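Local atomic coordinates of aminopeptidase C (Lactobacillus rhamnosus, PDB entry 4K7C), a protein that probably trims amino acids from the N-terminal end of peptides, as a papain-like cysteine peptidase of the C1 family built from six chains. Residues Q96-T99 / F100-K104; N177-L180 / R181-V185; L187-L190 / V191-A195; K204-M207 / L208-Y212; R213-A216 / Y217-G220. All blocks are in the same frame, centred on the assembly; numbering follows the deposited sequence.

Interaction 1: Q96-T99 / F100-K104; sequences QNYT and FFWDK
Y98 and W102, one helical turn apart near the start of helix 96-117, form a T-shaped pair: the indole turns its edge to the face of the phenol ring, with planes at 75° and 4.6 Å between the centroids of the Y98 ring and the W102 five-membered ring. W102 NE1 leads, 3.3 Å from Y98 CZ and displaced toward the rim. With CG anti to the backbone N (chi1 -171°), Y98 extends its ring over that edge, and its OH bonds to the carbonyl of Y152. The backbone bonding is uneven. F101 N reaches N97 O at 2.8 Å and D103 N reaches T99 O at 2.9 Å, whereas F100 N to Q96 O and W102 N to Y98 O are weak. Q96 O takes a second donor, T99 OG1 at 3.1 Å, which sits above the carbonyl plane. N97 ND2 is engaged by L219 O and P161 O; N97 OD1 lies at the edge of the F100 ring, 4.1 Å from F100 CD2. The D103 carboxylate pairs with K107 and also accepts from N284. The N97 amide is therefore probably held by its NH2 group, while OD1 stays buried without a partner.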
loop_
_atom_site.group_PDB
_atom_site.type_symbol
_atom_site.label_atom_id
_atom_site.label_comp_id
_atom_site.label_asym_id
_atom_site.label_seq_id
_atom_site.Cartn_x
_atom_site.Cartn_y
_atom_site.Cartn_z
ATOM N N GLN A 96 -1.149 -6.415 30.314
ATOM C CA GLN A 96 -2.307 -7.303 30.043
ATOM C C GLN A 96 -1.946 -8.746 29.746
ATOM O O GLN A 96 -2.790 -9.582 29.863
ATOM C CB GLN A 96 -3.145 -6.703 28.901
ATOM C CG GLN A 96 -3.404 -5.232 29.078
ATOM C CD GLN A 96 -2.429 -4.342 28.412
ATOM O OE1 GLN A 96 -1.348 -4.758 27.961
ATOM N NE2 GLN A 96 -2.747 -3.015 28.436
ATOM N N ASN A 97 -0.699 -9.035 29.356
ATOM C CA ASN A 97 -0.242 -10.361 29.131
ATOM C C ASN A 97 -0.141 -11.099 30.514
ATOM O O ASN A 97 -0.475 -12.262 30.571
ATOM C CB ASN A 97 1.048 -10.386 28.422
ATOM C CG ASN A 97 1.407 -11.762 27.922
ATOM O OD1 ASN A 97 0.534 -12.651 27.773
ATOM N ND2 ASN A 97 2.644 -11.946 27.582
ATOM N N TYR A 98 0.283 -10.389 31.548
ATOM C CA TYR A 98 0.412 -10.936 32.910
ATOM C C TYR A 98 -0.911 -11.542 33.363
ATOM O O TYR A 98 -0.938 -12.709 33.750
ATOM C CB TYR A 98 0.989 -9.889 33.901
ATOM C CG TYR A 98 1.347 -10.474 35.257
ATOM C CD1 TYR A 98 2.530 -11.188 35.483
ATOM C CD2 TYR A 98 0.458 -10.353 36.296
ATOM C CE1 TYR A 98 2.822 -11.717 36.746
ATOM C CE2 TYR A 98 0.723 -10.942 37.543
ATOM C CZ TYR A 98 1.919 -11.555 37.754
ATOM O OH TYR A 98 2.208 -12.094 39.048
ATOM N N THR A 99 -2.007 -10.771 33.243
ATOM C CA THR A 99 -3.317 -11.262 33.641
ATOM C C THR A 99 -3.772 -12.336 32.711
ATOM O O THR A 99 -4.423 -13.291 33.131
ATOM C CB THR A 99 -4.380 -10.134 33.698
ATOM O OG1 THR A 99 -4.200 -9.252 32.554
ATOM C CG2 THR A 99 -4.235 -9.330 34.939
ATOM N N PHE A 100 -3.312 -12.297 31.442
ATOM C CA PHE A 100 -3.761 -13.268 30.438
ATOM C C PHE A 100 -3.157 -14.631 30.763
ATOM O O PHE A 100 -3.807 -15.725 30.682
ATOM C CB PHE A 100 -3.308 -12.831 29.052
ATOM C CG PHE A 100 -4.017 -13.518 27.882
ATOM C CD1 PHE A 100 -5.390 -13.695 27.835
ATOM C CD2 PHE A 100 -3.282 -13.883 26.746
ATOM C CE1 PHE A 100 -6.001 -14.223 26.741
ATOM C CE2 PHE A 100 -3.889 -14.424 25.610
ATOM C CZ PHE A 100 -5.260 -14.584 25.605
ATOM N N PHE A 101 -1.893 -14.613 31.116
ATOM C CA PHE A 101 -1.230 -15.861 31.502
ATOM C C PHE A 101 -1.979 -16.622 32.645
ATOM O O PHE A 101 -2.316 -17.770 32.502
ATOM C CB PHE A 101 0.275 -15.577 31.847
ATOM C CG PHE A 101 1.072 -16.855 32.194
ATOM C CD1 PHE A 101 1.965 -17.444 31.324
ATOM C CD2 PHE A 101 0.860 -17.469 33.416
ATOM C CE1 PHE A 101 2.663 -18.592 31.699
ATOM C CE2 PHE A 101 1.521 -18.623 33.768
ATOM C CZ PHE A 101 2.376 -19.217 32.894
ATOM N N TRP A 102 -2.179 -15.933 33.781
ATOM C CA TRP A 102 -2.753 -16.496 34.987
ATOM C C TRP A 102 -4.222 -16.834 34.782
ATOM O O TRP A 102 -4.685 -17.882 35.224
ATOM C CB TRP A 102 -2.553 -15.556 36.129
ATOM C CG TRP A 102 -1.110 -15.446 36.516
ATOM C CD1 TRP A 102 -0.344 -14.317 36.573
ATOM C CD2 TRP A 102 -0.257 -16.524 36.915
ATOM N NE1 TRP A 102 0.929 -14.636 36.995
ATOM C CE2 TRP A 102 1.002 -15.977 37.208
ATOM C CE3 TRP A 102 -0.438 -17.886 37.063
ATOM C CZ2 TRP A 102 2.117 -16.778 37.666
ATOM C CZ3 TRP A 102 0.650 -18.691 37.473
ATOM C CH2 TRP A 102 1.909 -18.141 37.754
ATOM N N ASP A 103 -4.910 -16.040 33.972
ATOM C CA ASP A 103 -6.270 -16.339 33.627
ATOM C C ASP A 103 -6.395 -17.694 32.894
ATOM O O ASP A 103 -7.180 -18.634 33.260
ATOM C CB ASP A 103 -6.899 -15.216 32.798
ATOM C CG ASP A 103 -8.355 -15.474 32.508
ATOM O OD1 ASP A 103 -9.119 -15.640 33.492
ATOM O OD2 ASP A 103 -8.746 -15.502 31.261
ATOM N N LYS A 104 -5.671 -17.874 31.815
ATOM C CA LYS A 104 -5.625 -19.137 31.102
ATOM C C LYS A 104 -5.212 -20.331 31.910
ATOM O O LYS A 104 -5.734 -21.402 31.781
ATOM C CB LYS A 104 -4.693 -19.014 29.895
ATOM C CG LYS A 104 -5.150 -18.109 28.779
ATOM C CD LYS A 104 -5.392 -18.868 27.516
ATOM C CE LYS A 104 -6.069 -18.078 26.368
ATOM N NZ LYS A 104 -7.433 -17.572 26.637
#

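Interaction 2: N177-L180 / R181-V185; sequences NLKL and RKDAV
K179 arches over one turn of helix 170-192 to reach D183, its NZ coming down on D183 OD2 at 2.8 Å in a hydrogen-bonded salt bridge. The two side chains cross at a slant. K179 sets off with CG anti to the backbone N (chi1 177°), then bends at chi2 and again at chi4, which curls the ammonium back toward the carboxylate; D183 turns to meet it and offers the syn lone pair of OD2. The same NZ also forms salt bridges with E210 and D211, so one buried cation is ringed by three acids. Replacing K179 with a methionine would probably leave these three carboxylates crowded together without their shared counter-charge. This is an i to i+4 salt bridge of an alpha helix, laid over regular backbone bonds such as D183 N to K179 O at 2.9 Å. R181 points back along the helix, its chain extended from CG to NE: CG lies 3.3 Å from N177 O, and NH1 ends 3.8 Å from N177 CB. A water bonded to N177 ND2 at 3.1 Å also receives a weak bond from R181 NH1. NE of R181 donates to the carbonyl of L132 and NH1 pairs with E359 of the second subunit, while N177 OD1 accepts from Q136.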
loop_
_atom_site.group_PDB
_atom_site.type_symbol
_atom_site.label_atom_id
_atom_site.label_comp_id
_atom_site.label_asym_id
_atom_site.label_seq_id
_atom_site.Cartn_x
_atom_site.Cartn_y
_atom_site.Cartn_z
ATOM N N ASN A 177 -7.678 -25.540 23.911
ATOM C CA ASN A 177 -9.003 -26.177 23.947
ATOM C C ASN A 177 -8.888 -27.636 23.577
ATOM O O ASN A 177 -9.535 -28.494 24.183
ATOM C CB ASN A 177 -9.980 -25.387 23.057
ATOM C CG ASN A 177 -10.458 -24.153 23.697
ATOM O OD1 ASN A 177 -10.267 -23.901 24.912
ATOM N ND2 ASN A 177 -11.085 -23.317 22.914
ATOM N N LEU A 178 -8.016 -27.935 22.616
ATOM C CA LEU A 178 -7.833 -29.320 22.176
ATOM C C LEU A 178 -7.266 -30.130 23.330
ATOM O O LEU A 178 -7.773 -31.204 23.729
ATOM C CB LEU A 178 -6.924 -29.352 21.006
ATOM C CG LEU A 178 -6.240 -30.672 20.647
ATOM C CD1 LEU A 178 -7.233 -31.808 20.452
ATOM C CD2 LEU A 178 -5.315 -30.559 19.447
ATOM N N LYS A 179 -6.251 -29.532 23.954
ATOM C CA LYS A 179 -5.575 -30.165 25.123
ATOM C C LYS A 179 -6.606 -30.440 26.266
ATOM O O LYS A 179 -6.664 -31.564 26.837
ATOM C CB LYS A 179 -4.423 -29.268 25.623
ATOM C CG LYS A 179 -3.710 -29.777 26.871
ATOM C CD LYS A 179 -3.096 -31.142 26.721
ATOM C CE LYS A 179 -2.010 -31.439 27.752
ATOM N NZ LYS A 179 -2.457 -31.203 29.090
ATOM N N LEU A 180 -7.410 -29.448 26.606
ATOM C CA LEU A 180 -8.353 -29.569 27.689
ATOM C C LEU A 180 -9.398 -30.598 27.394
ATOM O O LEU A 180 -9.708 -31.453 28.262
ATOM C CB LEU A 180 -9.006 -28.266 28.038
ATOM C CG LEU A 180 -8.119 -27.149 28.526
ATOM C CD1 LEU A 180 -8.905 -25.860 28.639
ATOM C CD2 LEU A 180 -7.412 -27.541 29.855
ATOM N N ARG A 181 -9.856 -30.625 26.145
ATOM C CA ARG A 181 -10.828 -31.684 25.748
ATOM C C ARG A 181 -10.275 -33.111 25.811
ATOM O O ARG A 181 -10.939 -34.060 26.279
ATOM C CB ARG A 181 -11.403 -31.345 24.346
ATOM C CG ARG A 181 -12.367 -30.210 24.313
ATOM C CD ARG A 181 -12.788 -29.936 22.873
ATOM N NE ARG A 181 -13.685 -28.790 22.817
ATOM C CZ ARG A 181 -13.561 -27.706 22.061
ATOM N NH1 ARG A 181 -12.520 -27.511 21.239
ATOM N NH2 ARG A 181 -14.563 -26.846 22.093
ATOM N N LYS A 182 -9.053 -33.309 25.387
ATOM C CA LYS A 182 -8.375 -34.557 25.426
ATOM C C LYS A 182 -8.242 -34.989 26.876
ATOM O O LYS A 182 -8.441 -36.151 27.206
ATOM C CB LYS A 182 -6.987 -34.445 24.840
ATOM C CG LYS A 182 -6.185 -35.709 25.001
ATOM C CD LYS A 182 -4.820 -35.601 24.376
ATOM C CE LYS A 182 -4.156 -36.988 24.365
ATOM N NZ LYS A 182 -3.571 -37.159 25.666
ATOM N N ASP A 183 -7.816 -34.053 27.696
ATOM C CA ASP A 183 -7.708 -34.330 29.150
ATOM C C ASP A 183 -9.081 -34.622 29.816
ATOM O O ASP A 183 -9.164 -35.423 30.782
ATOM C CB ASP A 183 -7.011 -33.172 29.841
ATOM C CG ASP A 183 -5.539 -33.091 29.545
ATOM O OD1 ASP A 183 -4.918 -34.091 29.082
ATOM O OD2 ASP A 183 -4.989 -31.987 29.827
ATOM N N ALA A 184 -10.165 -33.998 29.346
ATOM C CA ALA A 184 -11.505 -34.285 29.849
ATOM C C ALA A 184 -11.852 -35.733 29.593
ATOM O O ALA A 184 -12.446 -36.402 30.425
ATOM C CB ALA A 184 -12.552 -33.385 29.183
ATOM N N VAL A 185 -11.458 -36.268 28.443
ATOM C CA VAL A 185 -11.660 -37.693 28.185
ATOM C C VAL A 185 -11.036 -38.580 29.279
ATOM O O VAL A 185 -11.668 -39.499 29.827
ATOM C CB VAL A 185 -11.051 -38.155 26.853
ATOM C CG1 VAL A 185 -11.384 -39.612 26.628
ATOM C CG2 VAL A 185 -11.592 -37.362 25.640
HETATM O O HOH W 1 -11.347 -24.531 20.055
#

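Interaction 3: L187-L190 / V191-A195; sequences LRKL and VADKA
L190 O is left to A195 N at 3.0 Å as the chain comes out of helix 170-192, after three ordinary helical bonds: V191 N to L187 O, A192 N to R188 O and D193 N to K189 O. D193 is the first residue to abandon helical backbone angles, and K194 then takes a positive phi of 56°, which folds the chain back and brings its own N to V191 O at 3.2 Å. The turn carries the A195 methyl back to the last helical turn, where its CB rests 3.8 Å from L190 CD2. Both residues also pack on I200 of the following helix, 197-219. On the exposed side, K189 and D193 form a salt bridge, NZ to OD2 at 3.2 Å. K189 has CG anti to the backbone N (chi1 -160°) and runs almost straight until a bend at chi4 drops NZ toward D193, which presents the syn lone pair of OD2. V191 CG2 lies 3.4 Å from L187 O, and its side chain also meets L116 of helix 96-117. The R188 guanidinium donates to the carbonyl of Q121. The 6-to-1 and 5-to-2 backbone bonds, the latter donated by K194 itself as the C-prime residue with positive phi, make a Schellman motif, accompanied by the apolar contact of L190 with A195; it ends helix 170-192 before helix 197-219 begins.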
loop_
_atom_site.group_PDB
_atom_site.type_symbol
_atom_site.label_atom_id
_atom_site.label_comp_id
_atom_site.label_asym_id
_atom_site.label_seq_id
_atom_site.Cartn_x
_atom_site.Cartn_y
_atom_site.Cartn_z
ATOM N N LEU A 187 -9.995 -37.690 32.292
ATOM C CA LEU A 187 -10.588 -37.414 33.624
ATOM C C LEU A 187 -11.930 -38.143 33.836
ATOM O O LEU A 187 -12.171 -38.811 34.920
ATOM C CB LEU A 187 -10.738 -35.932 33.924
ATOM C CG LEU A 187 -9.466 -35.072 34.125
ATOM C CD1 LEU A 187 -9.873 -33.599 34.231
ATOM C CD2 LEU A 187 -8.698 -35.483 35.353
ATOM N N ARG A 188 -12.815 -38.091 32.826
ATOM C CA ARG A 188 -14.067 -38.878 32.906
ATOM C C ARG A 188 -13.821 -40.379 33.024
ATOM O O ARG A 188 -14.555 -41.098 33.779
ATOM C CB ARG A 188 -15.071 -38.523 31.756
ATOM C CG ARG A 188 -15.625 -37.087 31.849
ATOM C CD ARG A 188 -16.621 -36.699 30.720
ATOM N NE ARG A 188 -17.763 -37.635 30.605
ATOM C CZ ARG A 188 -18.925 -37.497 31.213
ATOM N NH1 ARG A 188 -19.174 -36.445 31.948
ATOM N NH2 ARG A 188 -19.898 -38.423 31.038
ATOM N N LYS A 189 -12.841 -40.857 32.295
ATOM C CA LYS A 189 -12.459 -42.244 32.337
ATOM C C LYS A 189 -11.977 -42.672 33.745
ATOM O O LYS A 189 -12.431 -43.661 34.297
ATOM C CB LYS A 189 -11.360 -42.539 31.337
ATOM C CG LYS A 189 -11.377 -44.016 31.097
ATOM C CD LYS A 189 -10.148 -44.637 30.543
ATOM C CE LYS A 189 -10.580 -46.064 30.105
ATOM N NZ LYS A 189 -9.611 -47.051 30.640
ATOM N N LEU A 190 -11.061 -41.906 34.310
ATOM C CA LEU A 190 -10.636 -42.074 35.700
ATOM C C LEU A 190 -11.816 -42.148 36.668
ATOM O O LEU A 190 -11.859 -43.068 37.476
ATOM C CB LEU A 190 -9.668 -40.944 36.124
ATOM C CG LEU A 190 -8.257 -41.051 35.547
ATOM C CD1 LEU A 190 -7.535 -39.733 35.684
ATOM C CD2 LEU A 190 -7.410 -42.126 36.204
ATOM N N VAL A 191 -12.768 -41.225 36.595
ATOM C CA VAL A 191 -13.916 -41.276 37.479
ATOM C C VAL A 191 -14.763 -42.543 37.156
ATOM O O VAL A 191 -15.233 -43.199 38.087
ATOM C CB VAL A 191 -14.767 -40.049 37.369
ATOM C CG1 VAL A 191 -16.077 -40.211 38.130
ATOM C CG2 VAL A 191 -14.017 -38.813 37.824
ATOM N N ALA A 192 -14.903 -42.912 35.883
ATOM C CA ALA A 192 -15.668 -44.136 35.516
ATOM C C ALA A 192 -15.018 -45.401 36.087
ATOM O O ALA A 192 -15.720 -46.370 36.489
ATOM C CB ALA A 192 -15.816 -44.263 34.003
ATOM N N ASP A 193 -13.689 -45.412 36.067
ATOM C CA ASP A 193 -12.880 -46.536 36.516
ATOM C C ASP A 193 -12.659 -46.597 38.020
ATOM O O ASP A 193 -11.930 -47.454 38.479
ATOM C CB ASP A 193 -11.546 -46.539 35.802
ATOM C CG ASP A 193 -11.667 -46.956 34.376
ATOM O OD1 ASP A 193 -12.767 -47.371 33.944
ATOM O OD2 ASP A 193 -10.671 -46.870 33.671
ATOM N N LYS A 194 -13.321 -45.710 38.740
ATOM C CA LYS A 194 -13.265 -45.571 40.203
ATOM C C LYS A 194 -11.863 -45.373 40.691
ATOM O O LYS A 194 -11.473 -45.882 41.750
ATOM C CB LYS A 194 -13.975 -46.728 40.917
ATOM C CG LYS A 194 -15.458 -46.743 40.628
ATOM C CD LYS A 194 -16.084 -48.085 40.971
ATOM C CE LYS A 194 -17.523 -48.166 40.480
ATOM N NZ LYS A 194 -17.975 -49.583 40.515
ATOM N N ALA A 195 -11.096 -44.565 39.962
ATOM C CA ALA A 195 -9.775 -44.208 40.472
ATOM C C ALA A 195 -9.845 -43.423 41.793
ATOM O O ALA A 195 -10.825 -42.654 42.090
ATOM C CB ALA A 195 -8.965 -43.456 39.407
#

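Interaction 4: K204-M207 / L208-Y212; sequences KQKM and LAEDY
L208 lies back along the previous turn toward K204, its CD1 4.3 Å from K204 CG, while its backbone N bonds to K204 O at 2.9 Å. A209 follows, bonded to Q205 O, with its methyl 3.5 Å from K206 O. E210 has an extended side chain and spreads its carboxylate before the ammonium of K206: NZ is 3.2 Å from OE2 and 3.3 Å from OE1, a salt bridge of two weak bonds. K206 gets there by starting with CG anti to the backbone N (chi1 167°) and bending at three later torsions. This i to i+4 pair sits in the middle of helix 197-219, and E210 has its stronger partner in K179 of helix 170-192. Shortening E210 to an alanine would probably leave the K206 ammonium without its carboxylate and take one acid from K179. D211 closes the turn, its N bonded to O of selenomethionine M207 in the carbonyl plane at 3.0 Å; its carboxylate accepts from Y112 OH.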
loop_
_atom_site.group_PDB
_atom_site.type_symbol
_atom_site.label_atom_id
_atom_site.label_comp_id
_atom_site.label_asym_id
_atom_site.label_seq_id
_atom_site.Cartn_x
_atom_site.Cartn_y
_atom_site.Cartn_z
ATOM N N LYS A 204 -4.198 -34.829 37.152
ATOM C CA LYS A 204 -4.493 -33.395 36.971
ATOM C C LYS A 204 -3.188 -32.606 37.059
ATOM O O LYS A 204 -2.970 -31.715 36.318
ATOM C CB LYS A 204 -5.549 -32.881 37.946
ATOM C CG LYS A 204 -6.047 -31.526 37.515
ATOM C CD LYS A 204 -6.975 -30.755 38.447
ATOM C CE LYS A 204 -6.362 -30.535 39.823
ATOM N NZ LYS A 204 -7.252 -29.602 40.510
ATOM N N GLN A 205 -2.312 -32.920 38.024
ATOM C CA GLN A 205 -1.034 -32.193 38.129
ATOM C C GLN A 205 -0.126 -32.364 36.911
ATOM O O GLN A 205 0.525 -31.443 36.532
ATOM C CB GLN A 205 -0.312 -32.567 39.462
ATOM C CG GLN A 205 -1.179 -32.083 40.636
ATOM C CD GLN A 205 -1.294 -30.519 40.654
ATOM O OE1 GLN A 205 -0.295 -29.851 40.432
ATOM N NE2 GLN A 205 -2.460 -29.973 40.891
ATOM N N LYS A 206 -0.096 -33.539 36.299
ATOM C CA LYS A 206 0.695 -33.765 35.122
ATOM C C LYS A 206 0.076 -32.924 33.964
ATOM O O LYS A 206 0.848 -32.294 33.222
ATOM C CB LYS A 206 0.757 -35.257 34.790
ATOM C CG LYS A 206 1.313 -35.613 33.405
ATOM C CD LYS A 206 0.713 -36.888 32.761
ATOM C CE LYS A 206 0.555 -36.817 31.207
ATOM N NZ LYS A 206 -0.756 -36.239 30.725
HETATM N N MSE A 207 -1.255 -32.919 33.880
HETATM C CA MSE A 207 -2.019 -32.151 32.822
HETATM C C MSE A 207 -1.699 -30.673 32.940
HETATM O O MSE A 207 -1.371 -30.007 31.934
HETATM C CB MSE A 207 -3.508 -32.314 32.943
HETATM C CG MSE A 207 -3.883 -33.758 32.649
HETATM SE SE MSE A 207 -5.752 -34.013 33.235
HETATM C CE MSE A 207 -5.633 -35.878 32.704
ATOM N N LEU A 208 -1.705 -30.176 34.152
ATOM C CA LEU A 208 -1.393 -28.774 34.453
ATOM C C LEU A 208 0.035 -28.431 34.136
ATOM O O LEU A 208 0.272 -27.316 33.661
ATOM C CB LEU A 208 -1.768 -28.371 35.871
ATOM C CG LEU A 208 -3.282 -28.286 36.126
ATOM C CD1 LEU A 208 -3.549 -28.069 37.569
ATOM C CD2 LEU A 208 -3.933 -27.185 35.374
ATOM N N ALA A 209 0.992 -29.346 34.371
ATOM C CA ALA A 209 2.406 -29.100 34.049
ATOM C C ALA A 209 2.541 -28.839 32.549
ATOM O O ALA A 209 3.239 -27.982 32.144
ATOM C CB ALA A 209 3.343 -30.235 34.424
ATOM N N GLU A 210 1.866 -29.637 31.762
ATOM C CA GLU A 210 1.826 -29.454 30.305
ATOM C C GLU A 210 1.161 -28.150 29.933
ATOM O O GLU A 210 1.696 -27.467 29.076
ATOM C CB GLU A 210 1.067 -30.630 29.690
ATOM C CG GLU A 210 1.779 -31.960 29.875
ATOM C CD GLU A 210 0.901 -33.199 29.747
ATOM O OE1 GLU A 210 -0.350 -33.048 29.852
ATOM O OE2 GLU A 210 1.472 -34.265 29.474
ATOM N N ASP A 211 0.002 -27.828 30.491
ATOM C CA ASP A 211 -0.629 -26.555 30.233
ATOM C C ASP A 211 0.270 -25.354 30.582
ATOM O O ASP A 211 0.294 -24.350 29.846
ATOM C CB ASP A 211 -1.973 -26.442 30.972
ATOM C CG ASP A 211 -2.922 -27.599 30.658
ATOM O OD1 ASP A 211 -2.650 -28.270 29.626
ATOM O OD2 ASP A 211 -3.907 -27.830 31.488
ATOM N N TYR A 212 0.967 -25.450 31.721
ATOM C CA TYR A 212 1.903 -24.440 32.129
ATOM C C TYR A 212 2.942 -24.180 31.025
ATOM O O TYR A 212 3.234 -23.009 30.670
ATOM C CB TYR A 212 2.546 -24.777 33.525
ATOM C CG TYR A 212 3.417 -23.651 34.040
ATOM C CD1 TYR A 212 2.893 -22.634 34.771
ATOM C CD2 TYR A 212 4.748 -23.532 33.659
ATOM C CE1 TYR A 212 3.633 -21.554 35.172
ATOM C CE2 TYR A 212 5.520 -22.443 34.094
ATOM C CZ TYR A 212 4.935 -21.475 34.849
ATOM O OH TYR A 212 5.682 -20.399 35.244
#

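Interaction 5: R213-A216 / Y217-G220; sequences RILA and YTLG
The ring contact is CH-pi: R213 CG stands over a face of Y217, 4.0 Å from the ring centroid and 15° off its normal. The side chains run alongside each other, R213 CD reaching within 3.9 Å of Y217 OH. R213 NE and NH1 donate to the carbonyls of F343 and N344 of the second subunit. Among the hydrogen bonds, I214 O takes two from T218, OG1 at 2.7 Å and N at 3.0 Å, from opposite faces of its plane; OG1, between the backbone N and the carbonyl carbon (chi1 51°), turns back to it. A216 O receives G220 N at 2.9 Å. The apolar pair is L215 CD2 with L219 CD1, 3.9 Å apart, facing L172 and F101. G220 ends the helix at positive phi, where a CB would collide with the preceding carbonyl O. I214 O and A216 O thus each take two donors; only the latter, through Q27, joins R213 in tying this helix end to the second subunit, and buried G220 O has none in the model.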
loop_
_atom_site.group_PDB
_atom_site.type_symbol
_atom_site.label_atom_id
_atom_site.label_comp_id
_atom_site.label_asym_id
_atom_site.label_seq_id
_atom_site.Cartn_x
_atom_site.Cartn_y
_atom_site.Cartn_z
ATOM N N ARG A 213 3.501 -25.233 30.484
ATOM C CA ARG A 213 4.485 -25.159 29.431
ATOM C C ARG A 213 3.952 -24.546 28.106
ATOM O O ARG A 213 4.634 -23.751 27.482
ATOM C CB ARG A 213 5.100 -26.506 29.234
ATOM C CG ARG A 213 6.030 -26.538 28.044
ATOM C CD ARG A 213 6.896 -27.756 28.053
ATOM N NE ARG A 213 6.232 -29.008 27.830
ATOM C CZ ARG A 213 6.020 -29.898 28.830
ATOM N NH1 ARG A 213 5.504 -31.091 28.570
ATOM N NH2 ARG A 213 6.291 -29.562 30.121
ATOM N N ILE A 214 2.729 -24.898 27.728
ATOM C CA ILE A 214 2.060 -24.265 26.552
ATOM C C ILE A 214 1.916 -22.765 26.725
ATOM O O ILE A 214 2.224 -21.984 25.846
ATOM C CB ILE A 214 0.651 -24.923 26.321
ATOM C CG1 ILE A 214 0.842 -26.371 25.893
ATOM C CG2 ILE A 214 -0.178 -24.069 25.363
ATOM C CD1 ILE A 214 -0.426 -27.216 25.945
ATOM N N LEU A 215 1.545 -22.334 27.932
ATOM C CA LEU A 215 1.461 -20.903 28.209
ATOM C C LEU A 215 2.798 -20.185 28.365
ATOM O O LEU A 215 2.948 -19.083 27.945
ATOM C CB LEU A 215 0.570 -20.715 29.424
ATOM C CG LEU A 215 -0.827 -21.185 29.202
ATOM C CD1 LEU A 215 -1.575 -21.257 30.521
ATOM C CD2 LEU A 215 -1.659 -20.287 28.286
ATOM N N ALA A 216 3.804 -20.854 28.946
ATOM C CA ALA A 216 5.131 -20.254 29.084
ATOM C C ALA A 216 5.719 -20.081 27.696
ATOM O O ALA A 216 6.289 -19.006 27.335
ATOM C CB ALA A 216 5.976 -21.151 29.959
ATOM N N TYR A 217 5.534 -21.089 26.859
ATOM C CA TYR A 217 6.068 -20.966 25.478
ATOM C C TYR A 217 5.349 -19.855 24.673
ATOM O O TYR A 217 5.985 -19.143 23.883
ATOM C CB TYR A 217 5.918 -22.244 24.710
ATOM C CG TYR A 217 6.958 -23.302 24.984
ATOM C CD1 TYR A 217 7.804 -23.240 26.102
ATOM C CD2 TYR A 217 7.013 -24.432 24.208
ATOM C CE1 TYR A 217 8.744 -24.251 26.392
ATOM C CE2 TYR A 217 7.959 -25.425 24.466
ATOM C CZ TYR A 217 8.792 -25.355 25.569
ATOM O OH TYR A 217 9.702 -26.361 25.751
ATOM N N THR A 218 4.039 -19.776 24.804
ATOM C CA THR A 218 3.244 -18.768 24.065
ATOM C C THR A 218 3.334 -17.359 24.568
ATOM O O THR A 218 3.291 -16.427 23.786
ATOM C CB THR A 218 1.777 -19.183 23.898
ATOM O OG1 THR A 218 1.155 -19.569 25.130
ATOM C CG2 THR A 218 1.715 -20.329 22.897
ATOM N N LEU A 219 3.396 -17.220 25.894
ATOM C CA LEU A 219 3.181 -15.952 26.570
ATOM C C LEU A 219 4.381 -15.432 27.357
ATOM O O LEU A 219 4.419 -14.214 27.624
ATOM C CB LEU A 219 2.000 -16.110 27.518
ATOM C CG LEU A 219 0.648 -16.518 26.888
ATOM C CD1 LEU A 219 -0.413 -16.563 27.963
ATOM C CD2 LEU A 219 0.233 -15.569 25.749
ATOM N N GLY A 220 5.339 -16.312 27.629
ATOM C CA GLY A 220 6.545 -16.001 28.456
ATOM C C GLY A 220 6.391 -16.494 29.914
ATOM O O GLY A 220 5.369 -17.009 30.366
#

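How the interactions relate
Along the chain the contacts follow in number order on three helices: interaction 1 at the start of helix 96-117, interactions 2 and 3 on helix 170-192, interactions 4 and 5 on helix 197-219. The last two helices follow each other in sequence, joined after the end described in interaction 3. Interactions 1 and 5, with centres about 11 Å apart, bring the first turns of one helix against the last turns of another. Interactions 2 and 4, about 12 Å apart, share a charge cluster centred on the K179 ammonium, whereas interactions 1 and 3 lie about 31 Å apart and do not touch. The three helices thus form one bundle, which in every contact touches the second subunit of the hexamer.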